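Local coordinates for protein D,D-dipeptidase/D,D-carboxypeptidase (Enterococcus faecalis, PDB 4MUQ) that probably hydrolyses D-Ala-D-Ala dipeptides and D-Ala-ending peptides as a zinc-dependent D,D-peptidase of vancomycin resistance, at residues A[81-86]-A[124-129]; A[105-110]-A[150-155]. All coordinates share one frame; numbering follows the deposited sequence. Where two conformers were deposited one is given.

Contact 1: residues A[81-86]-A[124-129]. With 2D8 ((2R)-3-[(R)-[(1S)-1-aminoethyl](hydroxy)phosphoryl]-2-methylpropanoic acid), chain D; LY0 ((2R)-3-[(R)-[(1R)-1-aminoethyl](hydroxy)phosphoryl]-2-methylpropanoic acid), chain C.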
loop_
_atom_site.group_PDB
_atom_site.type_symbol
_atom_site.label_atom_id
_atom_site.label_comp_id
_atom_site.label_asym_id
_atom_site.label_seq_id
_atom_site.Cartn_x
_atom_site.Cartn_y
_atom_site.Cartn_z
ATOM N N THR A 81 -9.663 16.091 -4.361
ATOM C CA THR A 81 -9.656 17.548 -4.429
ATOM C C THR A 81 -10.778 18.128 -3.571
ATOM O O THR A 81 -10.565 19.080 -2.791
ATOM C CB THR A 81 -9.800 18.021 -5.884
ATOM O OG1 THR A 81 -8.728 17.457 -6.664
ATOM C CG2 THR A 81 -9.714 19.525 -5.996
ATOM N N ALA A 82 -11.974 17.547 -3.687
ATOM C CA ALA A 82 -13.109 17.994 -2.871
ATOM C C ALA A 82 -12.837 17.804 -1.379
ATOM O O ALA A 82 -13.181 18.669 -0.566
ATOM C CB ALA A 82 -14.388 17.260 -3.280
ATOM N N ILE A 83 -12.220 16.687 -1.016
ATOM C CA ILE A 83 -11.942 16.446 0.399
ATOM C C ILE A 83 -10.946 17.481 0.899
ATOM O O ILE A 83 -11.144 18.074 1.962
ATOM C CB ILE A 83 -11.415 15.025 0.659
ATOM C CG1 ILE A 83 -12.527 14.006 0.423
ATOM C CG2 ILE A 83 -10.841 14.894 2.080
ATOM C CD1 ILE A 83 -11.998 12.587 0.286
ATOM N N TYR A 84 -9.890 17.714 0.127
ATOM C CA TYR A 84 -8.850 18.661 0.526
ATOM C C TYR A 84 -9.440 20.066 0.676
ATOM O O TYR A 84 -9.269 20.720 1.710
ATOM C CB TYR A 84 -7.688 18.632 -0.478
ATOM C CG TYR A 84 -6.461 19.364 0.002
ATOM C CD1 TYR A 84 -5.421 18.676 0.608
ATOM C CD2 TYR A 84 -6.333 20.742 -0.158
ATOM C CE1 TYR A 84 -4.285 19.337 1.059
ATOM C CE2 TYR A 84 -5.212 21.415 0.307
ATOM C CZ TYR A 84 -4.189 20.698 0.897
ATOM O OH TYR A 84 -3.072 21.374 1.350
ATOM N N ASP A 85 -10.142 20.529 -0.357
ATOM C CA ASP A 85 -10.706 21.875 -0.320
ATOM C C ASP A 85 -11.785 22.022 0.748
ATOM O O ASP A 85 -11.885 23.058 1.394
ATOM C CB ASP A 85 -11.229 22.295 -1.692
ATOM C CG ASP A 85 -10.119 22.536 -2.677
ATOM O OD1 ASP A 85 -9.003 22.904 -2.251
ATOM O OD2 ASP A 85 -10.355 22.343 -3.888
ATOM N N GLY A 86 -12.574 20.971 0.953
ATOM C CA GLY A 86 -13.582 20.997 1.995
ATOM C C GLY A 86 -12.957 21.083 3.374
ATOM O O GLY A 86 -13.467 21.776 4.243
ATOM N N ASP A 124 -16.817 9.445 11.718
ATOM C CA ASP A 124 -16.165 10.594 11.103
ATOM C C ASP A 124 -15.425 10.143 9.855
ATOM O O ASP A 124 -14.534 9.298 9.919
ATOM C CB ASP A 124 -15.213 11.296 12.070
ATOM C CG ASP A 124 -14.885 12.712 11.629
ATOM O OD1 ASP A 124 -15.444 13.667 12.216
ATOM O OD2 ASP A 124 -14.085 12.862 10.680
ATOM N N PHE A 125 -15.818 10.704 8.719
ATOM C CA PHE A 125 -15.258 10.316 7.432
ATOM C C PHE A 125 -13.761 10.607 7.310
ATOM O O PHE A 125 -13.012 9.795 6.759
ATOM C CB PHE A 125 -16.015 11.012 6.302
ATOM C CG PHE A 125 -15.446 10.739 4.939
ATOM C CD1 PHE A 125 -15.731 9.550 4.285
ATOM C CD2 PHE A 125 -14.626 11.669 4.313
ATOM C CE1 PHE A 125 -15.208 9.290 3.029
ATOM C CE2 PHE A 125 -14.096 11.416 3.060
ATOM C CZ PHE A 125 -14.392 10.225 2.415
ATOM N N ILE A 126 -13.332 11.763 7.813
ATOM C CA ILE A 126 -11.930 12.176 7.714
ATOM C C ILE A 126 -11.045 11.452 8.734
ATOM O O ILE A 126 -9.935 11.025 8.418
ATOM C CB ILE A 126 -11.773 13.724 7.820
ATOM C CG1 ILE A 126 -11.879 14.360 6.429
ATOM C CG2 ILE A 126 -10.455 14.117 8.498
ATOM C CD1 ILE A 126 -11.257 15.742 6.332
ATOM N N ARG A 127 -11.550 11.294 9.950
ATOM C CA ARG A 127 -10.799 10.594 10.989
ATOM C C ARG A 127 -11.641 9.570 11.738
ATOM O O ARG A 127 -12.076 9.790 12.865
ATOM C CB ARG A 127 -10.026 11.542 11.932
ATOM C CG ARG A 127 -10.698 12.779 12.533
ATOM C CD ARG A 127 -11.590 12.541 13.776
ATOM N NE ARG A 127 -11.100 11.908 15.031
ATOM C CZ ARG A 127 -9.881 11.470 15.367
ATOM N NH1 ARG A 127 -8.826 11.537 14.576
ATOM N NH2 ARG A 127 -9.721 10.940 16.572
ATOM N N PRO A 128 -11.869 8.411 11.092
ATOM C CA PRO A 128 -12.703 7.350 11.676
ATOM C C PRO A 128 -12.051 6.649 12.862
ATOM O O PRO A 128 -10.821 6.588 12.944
ATOM C CB PRO A 128 -12.878 6.361 10.516
ATOM C CG PRO A 128 -11.725 6.610 9.617
ATOM C CD PRO A 128 -11.391 8.066 9.739
ATOM N N ASP A 129 -12.877 6.104 13.753
ATOM C CA ASP A 129 -12.395 5.432 14.955
ATOM C C ASP A 129 -11.906 4.016 14.648
ATOM O O ASP A 129 -12.682 3.156 14.230
ATOM C CB ASP A 129 -13.495 5.393 16.028
ATOM C CG ASP A 129 -12.968 4.989 17.402
ATOM O OD1 ASP A 129 -11.872 5.458 17.788
ATOM O OD2 ASP A 129 -13.652 4.206 18.095
HETATM C C4 2D8 D . -5.431 10.922 4.554
HETATM C C5 2D8 D . -4.479 10.416 3.518
HETATM C C6 2D8 D . -4.978 10.782 2.128
HETATM C C7 2D8 D . -3.110 11.003 3.808
HETATM N N1 2D8 D . -9.284 10.101 5.911
HETATM P P 2D8 D . -6.894 9.878 4.801
HETATM C C1 2D8 D . -8.520 11.923 4.481
HETATM C C2 2D8 D . -8.187 10.905 5.555
HETATM O O31 2D8 D . -7.339 9.350 3.418
HETATM O O32 2D8 D . -6.642 8.625 5.702
HETATM O O61 2D8 D . -4.712 10.004 1.227
HETATM O O62 2D8 D . -5.578 11.831 1.964
HETATM P P LY0 C . -6.901 9.878 4.799
HETATM C C1 LY0 C . -8.508 11.928 4.449
HETATM N N1 LY0 C . -7.867 11.519 6.661
HETATM C C2 LY0 C . -8.273 10.851 5.489
HETATM C C4 LY0 C . -5.440 10.927 4.554
HETATM C C5 LY0 C . -4.483 10.418 3.520
HETATM C C6 LY0 C . -4.978 10.782 2.129
HETATM C C7 LY0 C . -3.112 11.003 3.809
HETATM O O31 LY0 C . -7.328 9.334 3.416
HETATM O O32 LY0 C . -6.640 8.627 5.700
HETATM O O61 LY0 C . -4.712 10.004 1.228
HETATM O O62 LY0 C . -5.578 11.831 1.964
#
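The amino-end rim of the D,D-peptidase substrate pocket is built here, where Ile83 of helix 77-91 meets Phe125 and Ile126 of the loop before helix 134-142. The contact is small and wholly apolar, burying 117 Å². Ile83 CD1 comes to the edge of the Phe125 ring, in its plane, 3.7 Å from Phe125 CE2. The two side chains cross at about a right angle. Phe125 holds CG anti to its own N (chi1 176°), which sends the ring out to the helix and onto Val71 and Ser72 of strand 68-72. Ile126 meets the helix less closely, with its CD1 4.4 Å from Ile83 CG2. Its side chain also rests on Ser87, Asn91 and Phe95. The backbone of the loop also faces the ligand. Ile126 O lies 2.8 Å from N1 of both phosphinate diastereomers, 2D8 and LY0, although their amino groups point differently. Behind it, Asp124 OD2 accepts a nearly straight bond from Arg127 N (3.1 Å, 166°), 27° out of the carboxylate plane. This Asx motif helps shape the turn that carries the carbonyl. Such a loop lining the ligand's amino end belongs to the active-site cleft of the Hedgehog/DD-peptidase fold, here in subfamily M15B.

Contact 2: residues A[105-110]-A[150-155]. With ZN (zinc ion), chain B; 2D8 ((2R)-3-[(R)-[(1S)-1-aminoethyl](hydroxy)phosphoryl]-2-methylpropanoic acid), chain D; LY0 ((2R)-3-[(R)-[(1R)-1-aminoethyl](hydroxy)phosphoryl]-2-methylpropanoic acid), chain C.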
loop_
_atom_site.group_PDB
_atom_site.type_symbol
_atom_site.label_atom_id
_atom_site.label_comp_id
_atom_site.label_asym_id
_atom_site.label_seq_id
_atom_site.Cartn_x
_atom_site.Cartn_y
_atom_site.Cartn_z
ATOM N N HIS A 105 -1.361 13.067 -4.737
ATOM C CA HIS A 105 -0.346 12.562 -3.804
ATOM C C HIS A 105 -0.979 11.647 -2.773
ATOM O O HIS A 105 -0.368 11.360 -1.733
ATOM C CB HIS A 105 0.364 13.722 -3.089
ATOM C CG HIS A 105 1.097 14.638 -4.016
ATOM N ND1 HIS A 105 2.468 14.613 -4.159
ATOM C CD2 HIS A 105 0.649 15.587 -4.873
ATOM C CE1 HIS A 105 2.834 15.524 -5.043
ATOM N NE2 HIS A 105 1.745 16.129 -5.493
ATOM N N SER A 106 -2.211 11.202 -3.024
ATOM C CA SER A 106 -2.927 10.310 -2.100
ATOM C C SER A 106 -2.859 8.855 -2.542
ATOM O O SER A 106 -3.124 8.536 -3.705
ATOM C CB SER A 106 -4.400 10.698 -2.031
ATOM O OG SER A 106 -5.143 9.742 -1.275
ATOM N N GLU A 107 -2.507 7.967 -1.614
ATOM C CA GLU A 107 -2.586 6.532 -1.862
ATOM C C GLU A 107 -3.969 6.077 -2.195
ATOM O O GLU A 107 -4.139 5.019 -2.797
ATOM C CB GLU A 107 -2.188 5.737 -0.624
ATOM C CG GLU A 107 -0.791 5.944 -0.174
ATOM C CD GLU A 107 -0.390 4.927 0.868
ATOM O OE1 GLU A 107 -1.211 4.592 1.772
ATOM O OE2 GLU A 107 0.754 4.486 0.765
ATOM N N HIS A 108 -4.985 6.838 -1.792
ATOM C CA HIS A 108 -6.339 6.403 -2.112
ATOM C C HIS A 108 -6.598 6.397 -3.619
ATOM O O HIS A 108 -7.458 5.663 -4.104
ATOM C CB HIS A 108 -7.398 7.233 -1.377
ATOM C CG HIS A 108 -7.524 6.873 0.064
ATOM N ND1 HIS A 108 -8.371 5.881 0.514
ATOM C CD2 HIS A 108 -6.893 7.357 1.156
ATOM C CE1 HIS A 108 -8.261 5.778 1.826
ATOM N NE2 HIS A 108 -7.374 6.666 2.245
ATOM N N GLN A 109 -5.840 7.204 -4.357
ATOM C CA GLN A 109 -5.986 7.259 -5.808
ATOM C C GLN A 109 -5.365 6.052 -6.514
ATOM O O GLN A 109 -5.447 5.946 -7.723
ATOM C CB GLN A 109 -5.406 8.566 -6.371
ATOM C CG GLN A 109 -6.161 9.819 -5.903
ATOM C CD GLN A 109 -5.486 11.089 -6.346
ATOM O OE1 GLN A 109 -4.946 11.831 -5.516
ATOM N NE2 GLN A 109 -5.482 11.346 -7.651
ATOM N N THR A 110 -4.768 5.127 -5.756
ATOM C CA THR A 110 -4.157 3.931 -6.364
ATOM C C THR A 110 -5.036 2.681 -6.281
ATOM O O THR A 110 -4.762 1.683 -6.941
ATOM C CB THR A 110 -2.819 3.530 -5.693
ATOM O OG1 THR A 110 -3.064 3.106 -4.348
ATOM C CG2 THR A 110 -1.789 4.671 -5.716
ATOM N N GLN A 150 -0.035 -0.526 8.393
ATOM C CA GLN A 150 -0.612 0.742 8.832
ATOM C C GLN A 150 0.337 1.836 8.351
ATOM O O GLN A 150 1.527 1.852 8.685
ATOM C CB GLN A 150 -0.769 0.801 10.339
ATOM C CG GLN A 150 -1.518 2.045 10.782
ATOM C CD GLN A 150 -1.557 2.189 12.273
ATOM O OE1 GLN A 150 -1.582 1.200 13.012
ATOM N NE2 GLN A 150 -1.540 3.428 12.738
ATOM N N ARG A 151 -0.187 2.738 7.546
ATOM C CA ARG A 151 0.654 3.615 6.744
ATOM C C ARG A 151 1.332 4.747 7.502
ATOM O O ARG A 151 2.506 5.062 7.221
ATOM C CB ARG A 151 -0.167 4.167 5.582
ATOM C CG ARG A 151 0.611 5.029 4.594
ATOM C CD ARG A 151 1.697 4.219 3.914
ATOM N NE ARG A 151 2.417 4.999 2.908
ATOM C CZ ARG A 151 3.476 5.764 3.160
ATOM N NH1 ARG A 151 3.934 5.900 4.396
ATOM N NH2 ARG A 151 4.065 6.407 2.160
ATOM N N TYR A 152 0.613 5.351 8.452
ATOM C CA TYR A 152 1.025 6.614 9.052
ATOM C C TYR A 152 1.127 6.483 10.557
ATOM O O TYR A 152 0.152 6.666 11.295
ATOM C CB TYR A 152 0.028 7.726 8.671
ATOM C CG TYR A 152 -0.110 7.945 7.179
ATOM C CD1 TYR A 152 0.978 8.332 6.400
ATOM C CD2 TYR A 152 -1.330 7.771 6.538
ATOM C CE1 TYR A 152 0.861 8.516 5.034
ATOM C CE2 TYR A 152 -1.461 7.972 5.164
ATOM C CZ TYR A 152 -0.358 8.343 4.415
ATOM O OH TYR A 152 -0.460 8.532 3.049
ATOM N N ALA A 153 2.324 6.149 11.023
ATOM C CA ALA A 153 2.570 5.988 12.448
ATOM C C ALA A 153 2.987 7.299 13.106
ATOM O O ALA A 153 3.579 8.170 12.461
ATOM C CB ALA A 153 3.654 4.933 12.661
ATOM N N ARG A 154 2.708 7.437 14.401
ATOM C CA ARG A 154 3.117 8.627 15.132
ATOM C C ARG A 154 4.634 8.847 15.070
ATOM O O ARG A 154 5.099 9.979 14.909
ATOM C CB ARG A 154 2.634 8.564 16.589
ATOM C CG ARG A 154 2.961 9.805 17.402
ATOM C CD ARG A 154 2.399 9.701 18.811
ATOM N NE ARG A 154 2.843 8.467 19.454
ATOM C CZ ARG A 154 2.394 8.014 20.617
ATOM N NH1 ARG A 154 1.479 8.692 21.282
ATOM N NH2 ARG A 154 2.866 6.872 21.109
ATOM N N ASP A 155 5.418 7.774 15.190
ATOM C CA ASP A 155 6.872 7.963 15.220
ATOM C C ASP A 155 7.523 8.236 13.865
ATOM O O ASP A 155 8.739 8.425 13.796
ATOM C CB ASP A 155 7.604 6.827 15.952
ATOM C CG ASP A 155 7.500 5.483 15.248
ATOM O OD1 ASP A 155 6.725 5.340 14.289
ATOM O OD2 ASP A 155 8.204 4.545 15.693
HETATM ZN ZN ZN B . -6.943 7.085 4.176
HETATM C C4 2D8 D . -5.431 10.922 4.554
HETATM C C5 2D8 D . -4.479 10.416 3.518
HETATM C C6 2D8 D . -4.978 10.782 2.128
HETATM C C7 2D8 D . -3.110 11.003 3.808
HETATM N N1 2D8 D . -9.284 10.101 5.911
HETATM P P 2D8 D . -6.894 9.878 4.801
HETATM C C1 2D8 D . -8.520 11.923 4.481
HETATM C C2 2D8 D . -8.187 10.905 5.555
HETATM O O31 2D8 D . -7.339 9.350 3.418
HETATM O O32 2D8 D . -6.642 8.625 5.702
HETATM O O61 2D8 D . -4.712 10.004 1.227
HETATM O O62 2D8 D . -5.578 11.831 1.964
HETATM P P LY0 C . -6.901 9.878 4.799
HETATM C C1 LY0 C . -8.508 11.928 4.449
HETATM N N1 LY0 C . -7.867 11.519 6.661
HETATM C C2 LY0 C . -8.273 10.851 5.489
HETATM C C4 LY0 C . -5.440 10.927 4.554
HETATM C C5 LY0 C . -4.483 10.418 3.520
HETATM C C6 LY0 C . -4.978 10.782 2.129
HETATM C C7 LY0 C . -3.112 11.003 3.809
HETATM O O31 LY0 C . -7.328 9.334 3.416
HETATM O O32 LY0 C . -6.640 8.627 5.700
HETATM O O61 LY0 C . -4.712 10.004 1.228
HETATM O O62 LY0 C . -5.578 11.831 1.964
HETATM O O HOH W 1 2.723 5.919 -0.385
HETATM O O HOH W 2 -2.491 8.485 1.163
#
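Glu107 and Tyr152 approach each other beside the bound phosphinate. His108, the residue after Glu107, binds the zinc ion through NE2 at 2.0 Å, and Asp115 and His168 complete the protein ligands. The phosphinate oxygens O31 and O32 of either diastereomer also reach the metal. Tyr152 sets its CE2 and OH against the ligand methyl C7, with OH 3.7 Å from C7. At the carboxylate end, Ser106 OG is 2.6 Å from O61 of the phosphinate. Water 2 lies in the plane of the Tyr152 ring and joins Tyr152 OH, Glu107 N and O61, so both segments share one solvent bridge to the ligand.

The second shell centres on Glu107. Its chain is extended beyond CG, and OE2 accepts a hydrogen bond from Arg151 NE, part of a salt bridge, at 2.8 Å with an angle of 149°. The donor lies above the carboxylate plane, 52° out of it, while OE2 stays in the guanidinium plane. The two flat groups are turned 63° apart. Water 1 donates to OE2 and accepts from Arg151 NH2, a second link between the same charges. OE2 also pairs with Arg170, and OE1 bonds His168 NE2, which probably orients that zinc ligand and polarises its ring. Arg151 bends at chi2 and lays CG over the centre of the Tyr152 ring, 3.4 Å above its plane. Glu188 pairs with its far end.

Within 105-110, Ser106 OG accepts from His108 N in an ST turn. Thr110 N and OG1 both bond Glu107 O, holding the short 3-10 turn. A zinc histidine backed by a buried carboxylate is typical of metallopeptidase sites, here that of the Hedgehog/DD-peptidase fold.

The centres of contacts 1 and 2 lie 14 Å apart, and their nearest atoms are about 6 Å apart without touching. Along the chain the segments alternate: 81-86, 105-110, 124-129, 150-155. Strand 113-118 runs between the two middle segments and supplies the zinc ligand Asp115. It is an inner strand of the antiparallel sheet 68-72, 113-118, 168-171, 148-150. Contact 1 is a surface contact beside one outermost strand, 68-72. Contact 2 is buried and includes the end of the other, 148-150. Both touch the same phosphinate, contact 1 at its amino end and contact 2 at its carboxylate and metal-bound oxygens. They line different parts of one ligand pocket.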